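PDB 3AQ1: thermosome subunit from Methanococcoides burtonii, which probably acts as an ATP-dependent chaperone of the group II chaperonin family, binding unfolded proteins and helping them to fold. Local coordinates for residues A[234-248]-A[255-269]. Numbering follows the deposited sequence.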
ATOM      1  N   VAL A 234      36.215   3.167 -13.644  1.00 52.85           N
ATOM      2  CA  VAL A 234      35.145   3.946 -13.036  1.00 44.10           C
ATOM      3  C   VAL A 234      35.245   5.393 -13.499  1.00 44.84           C
ATOM      4  O   VAL A 234      34.243   6.001 -13.889  1.00 44.87           O
ATOM      5  CB  VAL A 234      35.173   3.906 -11.479  1.00 46.85           C
ATOM      6  CG1 VAL A 234      34.161   4.873 -10.911  1.00 41.01           C
ATOM      7  CG2 VAL A 234      34.911   2.496 -10.953  1.00 47.01           C
ATOM      8  N   ILE A 235      36.455   5.945 -13.463  1.00 37.87           N
ATOM      9  CA  ILE A 235      36.646   7.342 -13.854  1.00 43.48           C
ATOM     10  C   ILE A 235      36.204   7.589 -15.297  1.00 46.12           C
ATOM     11  O   ILE A 235      35.584   8.601 -15.599  1.00 45.54           O
ATOM     12  CB  ILE A 235      38.105   7.784 -13.707  1.00 43.69           C
ATOM     13  CG1 ILE A 235      38.628   7.456 -12.307  1.00 39.80           C
ATOM     14  CG2 ILE A 235      38.224   9.255 -13.989  1.00 31.09           C
ATOM     15  CD1 ILE A 235      39.609   8.483 -11.767  1.00 35.77           C
ATOM     16  N   ALA A 236      36.509   6.630 -16.165  1.00 47.65           N
ATOM     17  CA  ALA A 236      36.204   6.712 -17.587  1.00 51.69           C
ATOM     18  C   ALA A 236      34.714   6.613 -17.956  1.00 51.99           C
ATOM     19  O   ALA A 236      34.344   6.773 -19.122  1.00 56.11           O
ATOM     20  CB  ALA A 236      37.000   5.653 -18.342  1.00 47.65           C
ATOM     21  N   SER A 237      33.862   6.343 -16.981  1.00 44.80           N
ATOM     22  CA  SER A 237      32.433   6.227 -17.249  1.00 44.78           C
ATOM     23  C   SER A 237      31.816   7.578 -17.544  1.00 41.42           C
ATOM     24  O   SER A 237      30.744   7.648 -18.120  1.00 53.66           O
ATOM     25  CB  SER A 237      31.705   5.596 -16.055  1.00 46.76           C
ATOM     26  OG  SER A 237      31.720   6.469 -14.940  1.00 39.26           O
ATOM     27  N   GLY A 238      32.491   8.643 -17.125  1.00 44.87           N
ATOM     28  CA  GLY A 238      31.956   9.991 -17.220  1.00 53.79           C
ATOM     29  C   GLY A 238      31.234  10.434 -15.957  1.00 52.94           C
ATOM     30  O   GLY A 238      30.938  11.618 -15.765  1.00 57.96           O
ATOM     31  N   ALA A 239      30.975   9.466 -15.089  1.00 46.15           N
ATOM     32  CA  ALA A 239      30.177   9.666 -13.888  1.00 46.06           C
ATOM     33  C   ALA A 239      30.754  10.664 -12.889  1.00 44.26           C
ATOM     34  O   ALA A 239      31.935  10.648 -12.585  1.00 37.10           O
ATOM     35  CB  ALA A 239      29.922   8.323 -13.204  1.00 46.19           C
ATOM     36  N   ASN A 240      29.872  11.520 -12.387  1.00 56.42           N
ATOM     37  CA  ASN A 240      30.103  12.457 -11.284  1.00 52.78           C
ATOM     38  C   ASN A 240      30.097  11.803  -9.894  1.00 57.39           C
ATOM     39  O   ASN A 240      30.741  12.262  -8.937  1.00 49.51           O
ATOM     40  CB  ASN A 240      28.915  13.402 -11.274  1.00 42.97           C
ATOM     41  CG  ASN A 240      29.209  14.660 -11.931  1.00 49.70           C
ATOM     42  OD1 ASN A 240      30.355  15.082 -11.967  1.00 71.91           O
ATOM     43  ND2 ASN A 240      28.189  15.300 -12.466  1.00 57.10           N
ATOM     44  N   VAL A 241      29.304  10.746  -9.798  1.00 41.39           N
ATOM     45  CA  VAL A 241      28.872  10.204  -8.536  1.00 37.52           C
ATOM     46  C   VAL A 241      28.823   8.702  -8.700  1.00 41.46           C
ATOM     47  O   VAL A 241      28.265   8.190  -9.684  1.00 36.96           O
ATOM     48  CB  VAL A 241      27.480  10.738  -8.197  1.00 32.90           C
ATOM     49  CG1 VAL A 241      26.884   9.975  -7.051  1.00 35.82           C
ATOM     50  CG2 VAL A 241      27.555  12.234  -7.914  1.00 35.49           C
ATOM     51  N   VAL A 242      29.438   8.002  -7.754  1.00 35.18           N
ATOM     52  CA  VAL A 242      29.438   6.551  -7.775  1.00 37.36           C
ATOM     53  C   VAL A 242      28.881   6.020  -6.463  1.00 39.51           C
ATOM     54  O   VAL A 242      29.375   6.364  -5.395  1.00 41.51           O
ATOM     55  CB  VAL A 242      30.853   6.003  -7.961  1.00 37.41           C
ATOM     56  CG1 VAL A 242      30.825   4.506  -7.995  1.00 34.98           C
ATOM     57  CG2 VAL A 242      31.455   6.537  -9.229  1.00 35.65           C
ATOM     58  N   PHE A 243      27.839   5.203  -6.552  1.00 40.07           N
ATOM     59  CA  PHE A 243      27.359   4.433  -5.406  1.00 36.19           C
ATOM     60  C   PHE A 243      27.771   2.982  -5.583  1.00 37.86           C
ATOM     61  O   PHE A 243      27.416   2.341  -6.567  1.00 44.05           O
ATOM     62  CB  PHE A 243      25.839   4.524  -5.280  1.00 29.23           C
ATOM     63  CG  PHE A 243      25.346   5.875  -4.871  1.00 32.55           C
ATOM     64  CD1 PHE A 243      25.345   6.248  -3.537  1.00 36.11           C
ATOM     65  CD2 PHE A 243      24.875   6.773  -5.817  1.00 35.70           C
ATOM     66  CE1 PHE A 243      24.893   7.504  -3.149  1.00 39.61           C
ATOM     67  CE2 PHE A 243      24.412   8.020  -5.442  1.00 39.57           C
ATOM     68  CZ  PHE A 243      24.415   8.392  -4.104  1.00 34.69           C
ATOM     69  N   CYS A 244      28.536   2.458  -4.641  1.00 32.80           N
ATOM     70  CA  CYS A 244      28.976   1.077  -4.741  1.00 33.81           C
ATOM     71  C   CYS A 244      28.339   0.240  -3.640  1.00 46.93           C
ATOM     72  O   CYS A 244      28.310   0.632  -2.481  1.00 54.53           O
ATOM     73  CB  CYS A 244      30.497   0.984  -4.676  1.00 31.86           C
ATOM     74  SG  CYS A 244      31.134  -0.677  -4.836  1.00 48.02           S
ATOM     75  N   GLN A 245      27.814  -0.916  -4.006  1.00 52.52           N
ATOM     76  CA  GLN A 245      27.152  -1.745  -3.031  1.00 57.23           C
ATOM     77  C   GLN A 245      28.192  -2.361  -2.102  1.00 60.55           C
ATOM     78  O   GLN A 245      27.889  -2.700  -0.967  1.00 48.82           O
ATOM     79  CB  GLN A 245      26.322  -2.823  -3.723  1.00 61.95           C
ATOM     80  CG  GLN A 245      25.600  -3.749  -2.764  1.00 64.66           C
ATOM     81  CD  GLN A 245      24.918  -4.897  -3.470  1.00 74.23           C
ATOM     82  OE1 GLN A 245      24.320  -4.724  -4.534  1.00 84.83           O
ATOM     83  NE2 GLN A 245      25.002  -6.080  -2.881  1.00 76.34           N
ATOM     84  N   LYS A 246      29.423  -2.499  -2.580  1.00 64.32           N
ATOM     85  CA  LYS A 246      30.450  -3.160  -1.787  1.00 56.49           C
ATOM     86  C   LYS A 246      31.621  -2.238  -1.514  1.00 56.01           C
ATOM     87  O   LYS A 246      31.462  -1.023  -1.511  1.00 58.01           O
ATOM     88  CB  LYS A 246      30.903  -4.466  -2.448  1.00 61.05           C
ATOM     89  CG  LYS A 246      29.955  -5.635  -2.178  1.00 78.97           C
ATOM     90  CD  LYS A 246      29.799  -6.548  -3.388  1.00 96.92           C
ATOM     91  CE  LYS A 246      28.633  -7.524  -3.203  1.00108.46           C
ATOM     92  NZ  LYS A 246      28.272  -8.229  -4.476  1.00110.01           N
ATOM     93  N   GLY A 247      32.788  -2.818  -1.262  1.00 55.17           N
ATOM     94  CA  GLY A 247      33.970  -2.040  -0.955  1.00 57.16           C
ATOM     95  C   GLY A 247      34.571  -1.262  -2.124  1.00 62.80           C
ATOM     96  O   GLY A 247      34.436  -1.629  -3.299  1.00 64.92           O
ATOM     97  N   ILE A 248      35.223  -0.156  -1.788  1.00 58.10           N
ATOM     98  CA  ILE A 248      36.074   0.545  -2.727  1.00 50.74           C
ATOM     99  C   ILE A 248      37.459   0.655  -2.099  1.00 52.64           C
ATOM    100  O   ILE A 248      37.662   1.415  -1.146  1.00 50.30           O
ATOM    101  CB  ILE A 248      35.557   1.950  -3.038  1.00 48.92           C
ATOM    102  CG1 ILE A 248      34.074   1.915  -3.439  1.00 49.83           C
ATOM    103  CG2 ILE A 248      36.410   2.565  -4.120  1.00 45.96           C
ATOM    104  CD1 ILE A 248      33.450   3.296  -3.682  1.00 28.08           C
ATOM    105  N   TYR A 255      42.397   7.832  -6.440  1.00 54.75           N
ATOM    106  CA  TYR A 255      42.257   8.178  -7.853  1.00 45.15           C
ATOM    107  C   TYR A 255      40.881   8.734  -8.182  1.00 41.55           C
ATOM    108  O   TYR A 255      40.757   9.726  -8.910  1.00 44.53           O
ATOM    109  CB  TYR A 255      42.545   6.952  -8.721  1.00 41.13           C
ATOM    110  CG  TYR A 255      43.956   6.457  -8.561  1.00 51.98           C
ATOM    111  CD1 TYR A 255      45.017   7.350  -8.473  1.00 59.68           C
ATOM    112  CD2 TYR A 255      44.235   5.104  -8.501  1.00 60.39           C
ATOM    113  CE1 TYR A 255      46.317   6.907  -8.319  1.00 61.34           C
ATOM    114  CE2 TYR A 255      45.534   4.649  -8.353  1.00 64.39           C
ATOM    115  CZ  TYR A 255      46.566   5.555  -8.260  1.00 66.55           C
ATOM    116  OH  TYR A 255      47.852   5.099  -8.108  1.00 79.38           O
ATOM    117  N   ILE A 256      39.851   8.081  -7.652  1.00 44.16           N
ATOM    118  CA  ILE A 256      38.479   8.505  -7.868  1.00 46.71           C
ATOM    119  C   ILE A 256      38.307   9.880  -7.255  1.00 48.90           C
ATOM    120  O   ILE A 256      37.731  10.788  -7.855  1.00 51.35           O
ATOM    121  CB  ILE A 256      37.482   7.507  -7.245  1.00 50.36           C
ATOM    122  CG1 ILE A 256      37.620   6.147  -7.926  1.00 50.80           C
ATOM    123  CG2 ILE A 256      36.056   8.004  -7.390  1.00 42.50           C
ATOM    124  CD1 ILE A 256      36.705   5.111  -7.370  1.00 45.42           C
ATOM    125  N   GLU A 257      38.843  10.026  -6.055  1.00 50.67           N
ATOM    126  CA  GLU A 257      38.803  11.290  -5.345  1.00 55.78           C
ATOM    127  C   GLU A 257      39.517  12.386  -6.131  1.00 59.71           C
ATOM    128  O   GLU A 257      38.997  13.501  -6.282  1.00 53.43           O
ATOM    129  CB  GLU A 257      39.445  11.122  -3.975  1.00 55.73           C
ATOM    130  CG  GLU A 257      39.500  12.382  -3.192  1.00 56.92           C
ATOM    131  CD  GLU A 257      40.781  13.120  -3.398  1.00 56.82           C
ATOM    132  OE1 GLU A 257      41.850  12.537  -3.125  1.00 55.75           O
ATOM    133  OE2 GLU A 257      40.714  14.289  -3.825  1.00 69.26           O
ATOM    134  N   LYS A 258      40.707  12.072  -6.634  1.00 53.67           N
ATOM    135  CA  LYS A 258      41.466  13.058  -7.395  1.00 56.57           C
ATOM    136  C   LYS A 258      40.743  13.471  -8.677  1.00 53.83           C
ATOM    137  O   LYS A 258      40.857  14.613  -9.103  1.00 54.55           O
ATOM    138  CB  LYS A 258      42.923  12.619  -7.641  1.00 58.71           C
ATOM    139  CG  LYS A 258      43.883  12.928  -6.459  1.00 76.04           C
ATOM    140  CD  LYS A 258      43.881  14.430  -6.128  1.00 84.64           C
ATOM    141  CE  LYS A 258      44.402  14.751  -4.731  1.00 93.01           C
ATOM    142  NZ  LYS A 258      43.737  15.971  -4.145  1.00 91.73           N
ATOM    143  N   ALA A 259      39.962  12.566  -9.259  1.00 45.69           N
ATOM    144  CA  ALA A 259      39.150  12.912 -10.423  1.00 39.32           C
ATOM    145  C   ALA A 259      37.895  13.774 -10.126  1.00 47.16           C
ATOM    146  O   ALA A 259      37.123  14.087 -11.032  1.00 48.43           O
ATOM    147  CB  ALA A 259      38.774  11.637 -11.217  1.00 30.72           C
ATOM    148  N   GLY A 260      37.687  14.151  -8.864  1.00 41.72           N
ATOM    149  CA  GLY A 260      36.553  14.985  -8.484  1.00 33.11           C
ATOM    150  C   GLY A 260      35.238  14.230  -8.304  1.00 45.31           C
ATOM    151  O   GLY A 260      34.143  14.806  -8.384  1.00 40.28           O
ATOM    152  N   ILE A 261      35.349  12.935  -8.035  1.00 47.82           N
ATOM    153  CA  ILE A 261      34.179  12.064  -7.943  1.00 49.42           C
ATOM    154  C   ILE A 261      33.638  11.786  -6.525  1.00 44.22           C
ATOM    155  O   ILE A 261      34.354  11.346  -5.626  1.00 49.73           O
ATOM    156  CB  ILE A 261      34.409  10.746  -8.721  1.00 47.23           C
ATOM    157  CG1 ILE A 261      34.705  11.057 -10.190  1.00 38.45           C
ATOM    158  CG2 ILE A 261      33.191   9.865  -8.639  1.00 39.29           C
ATOM    159  CD1 ILE A 261      34.840   9.824 -11.050  1.00 38.58           C
ATOM    160  N   TYR A 262      32.352  12.069  -6.351  1.00 41.63           N
ATOM    161  CA  TYR A 262      31.626  11.778  -5.122  1.00 41.64           C
ATOM    162  C   TYR A 262      31.292  10.278  -5.086  1.00 46.95           C
ATOM    163  O   TYR A 262      30.422   9.810  -5.845  1.00 41.25           O
ATOM    164  CB  TYR A 262      30.331  12.599  -5.102  1.00 31.30           C
ATOM    165  CG  TYR A 262      29.550  12.583  -3.798  1.00 45.51           C
ATOM    166  CD1 TYR A 262      28.970  11.409  -3.306  1.00 45.27           C
ATOM    167  CD2 TYR A 262      29.354  13.756  -3.081  1.00 43.87           C
ATOM    168  CE1 TYR A 262      28.240  11.412  -2.125  1.00 38.34           C
ATOM    169  CE2 TYR A 262      28.633  13.764  -1.908  1.00 45.38           C
ATOM    170  CZ  TYR A 262      28.084  12.596  -1.432  1.00 43.27           C
ATOM    171  OH  TYR A 262      27.374  12.643  -0.262  1.00 40.11           O
ATOM    172  N   ALA A 263      31.985   9.522  -4.233  1.00 35.00           N
ATOM    173  CA  ALA A 263      31.722   8.086  -4.136  1.00 39.70           C
ATOM    174  C   ALA A 263      31.314   7.652  -2.736  1.00 39.08           C
ATOM    175  O   ALA A 263      31.826   8.152  -1.744  1.00 46.85           O
ATOM    176  CB  ALA A 263      32.913   7.263  -4.632  1.00 36.57           C
ATOM    177  N   VAL A 264      30.373   6.724  -2.655  1.00 31.43           N
ATOM    178  CA  VAL A 264      30.047   6.128  -1.373  1.00 37.85           C
ATOM    179  C   VAL A 264      30.228   4.621  -1.475  1.00 34.95           C
ATOM    180  O   VAL A 264      29.915   4.034  -2.491  1.00 35.11           O
ATOM    181  CB  VAL A 264      28.621   6.500  -0.883  1.00 40.13           C
ATOM    182  CG1 VAL A 264      28.235   7.908  -1.334  1.00 32.21           C
ATOM    183  CG2 VAL A 264      27.640   5.554  -1.422  1.00 48.36           C
ATOM    184  N   ARG A 265      30.753   4.007  -0.420  1.00 39.72           N
ATOM    185  CA  ARG A 265      30.955   2.565  -0.389  1.00 44.20           C
ATOM    186  C   ARG A 265      29.879   1.890   0.455  1.00 48.76           C
ATOM    187  O   ARG A 265      29.157   2.556   1.188  1.00 49.91           O
ATOM    188  CB  ARG A 265      32.330   2.238   0.184  1.00 46.89           C
ATOM    189  CG  ARG A 265      32.422   2.421   1.682  1.00 46.44           C
ATOM    190  CD  ARG A 265      33.869   2.534   2.180  1.00 62.24           C
ATOM    191  NE  ARG A 265      33.902   2.674   3.629  1.00 72.84           N
ATOM    192  CZ  ARG A 265      34.097   1.661   4.465  1.00 87.09           C
ATOM    193  NH1 ARG A 265      34.311   0.438   3.997  1.00 79.65           N
ATOM    194  NH2 ARG A 265      34.089   1.871   5.772  1.00105.24           N
ATOM    195  N   ARG A 266      29.786   0.566   0.336  1.00 46.30           N
ATOM    196  CA  ARG A 266      28.870  -0.275   1.121  1.00 44.93           C
ATOM    197  C   ARG A 266      27.433   0.268   1.235  1.00 53.87           C
ATOM    198  O   ARG A 266      26.947   0.599   2.325  1.00 52.64           O
ATOM    199  CB  ARG A 266      29.475  -0.598   2.498  1.00 46.25           C
ATOM    200  CG  ARG A 266      30.868  -1.202   2.400  1.00 60.19           C
ATOM    201  CD  ARG A 266      31.277  -2.038   3.610  1.00 75.74           C
ATOM    202  NE  ARG A 266      32.624  -2.582   3.428  1.00 89.08           N
ATOM    203  CZ  ARG A 266      32.920  -3.609   2.630  1.00 90.61           C
ATOM    204  NH1 ARG A 266      31.957  -4.220   1.939  1.00 76.07           N
ATOM    205  NH2 ARG A 266      34.183  -4.020   2.514  1.00 91.75           N
ATOM    206  N   VAL A 267      26.762   0.349   0.092  1.00 48.18           N
ATOM    207  CA  VAL A 267      25.430   0.914   0.015  1.00 37.91           C
ATOM    208  C   VAL A 267      24.456  -0.221   0.014  1.00 50.27           C
ATOM    209  O   VAL A 267      24.664  -1.210  -0.699  1.00 47.25           O
ATOM    210  CB  VAL A 267      25.254   1.760  -1.271  1.00 35.34           C
ATOM    211  CG1 VAL A 267      23.787   2.125  -1.507  1.00 34.19           C
ATOM    212  CG2 VAL A 267      26.054   2.991  -1.158  1.00 27.09           C
ATOM    213  N   LYS A 268      23.402  -0.086   0.820  1.00 49.42           N
ATOM    214  CA  LYS A 268      22.408  -1.145   0.925  1.00 47.37           C
ATOM    215  C   LYS A 268      21.813  -1.429  -0.447  1.00 51.39           C
ATOM    216  O   LYS A 268      21.372  -0.508  -1.130  1.00 53.23           O
ATOM    217  CB  LYS A 268      21.303  -0.780   1.921  1.00 42.53           C
ATOM    218  CG  LYS A 268      21.789  -0.582   3.349  1.00 56.35           C
ATOM    219  CD  LYS A 268      20.637  -0.351   4.334  1.00 64.17           C
ATOM    220  CE  LYS A 268      19.855   0.905   3.997  1.00 81.53           C
ATOM    221  NZ  LYS A 268      18.734   1.157   4.951  1.00 92.17           N
ATOM    222  N   LYS A 269      21.819  -2.704  -0.834  1.00 49.93           N
ATOM    223  CA  LYS A 269      21.179  -3.191  -2.059  1.00 53.51           C
ATOM    224  C   LYS A 269      19.814  -2.541  -2.358  1.00 53.26           C
ATOM    225  O   LYS A 269      19.458  -2.333  -3.512  1.00 60.45           O
ATOM    226  CB  LYS A 269      21.049  -4.727  -2.011  1.00 66.23           C
ATOM    227  CG  LYS A 269      21.179  -5.439  -3.362  1.00 87.31           C
ATOM    228  CD  LYS A 269      21.296  -6.974  -3.217  1.00101.53           C
ATOM    229  CE  LYS A 269      21.766  -7.640  -4.532  1.00110.53           C
ATOM    230  NZ  LYS A 269      22.273  -9.046  -4.381  1.00110.59           N
TER
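Q245 reaches along the chain that leaves strand 262-264, and each part of it finds a partner. With CG anti to the backbone N (chi1 179°), its CB and CG pass the carbonyl of V267, CG lying 3.4 Å from V267 O; beyond them CD and the amide cross the aliphatic stem of K269 at an angle, CD facing CG and CB of K269, OE1 coming within 3.4 Å of K269 CG and NE2 nearing CD. A glutamine suits this partly exposed place, since its methylenes pack while its polar amide can be solvated. Cut back to an alanine, the residue would keep CB but would probably leave V267 O without its CG contact and the K269 methylenes without the amide they lie against. Earlier in the chain, V242 N donates a hydrogen bond to Y262 O at 2.8 Å, and V242 O accepts one from V264 N at 2.9 Å. Strands 241-244 and 262-264 thus run parallel, 6° apart, in a beta-alpha-beta unit whose crossover is helix 250-258; strand 184-193 flanks 241-244 on its other edge. Between strands and helix, apolar branched residues fill the interior: V242 CG2 meets I261 CG2 at 3.8 Å, while I248 sets CD1 on A263 CB, where a small methyl suits, and CG2 against I256 CD1. Just past helix 250-258, G260 takes the positive phi of a Schellman motif, which favours glycine. At the strand ends, C244 O accepts V267 N.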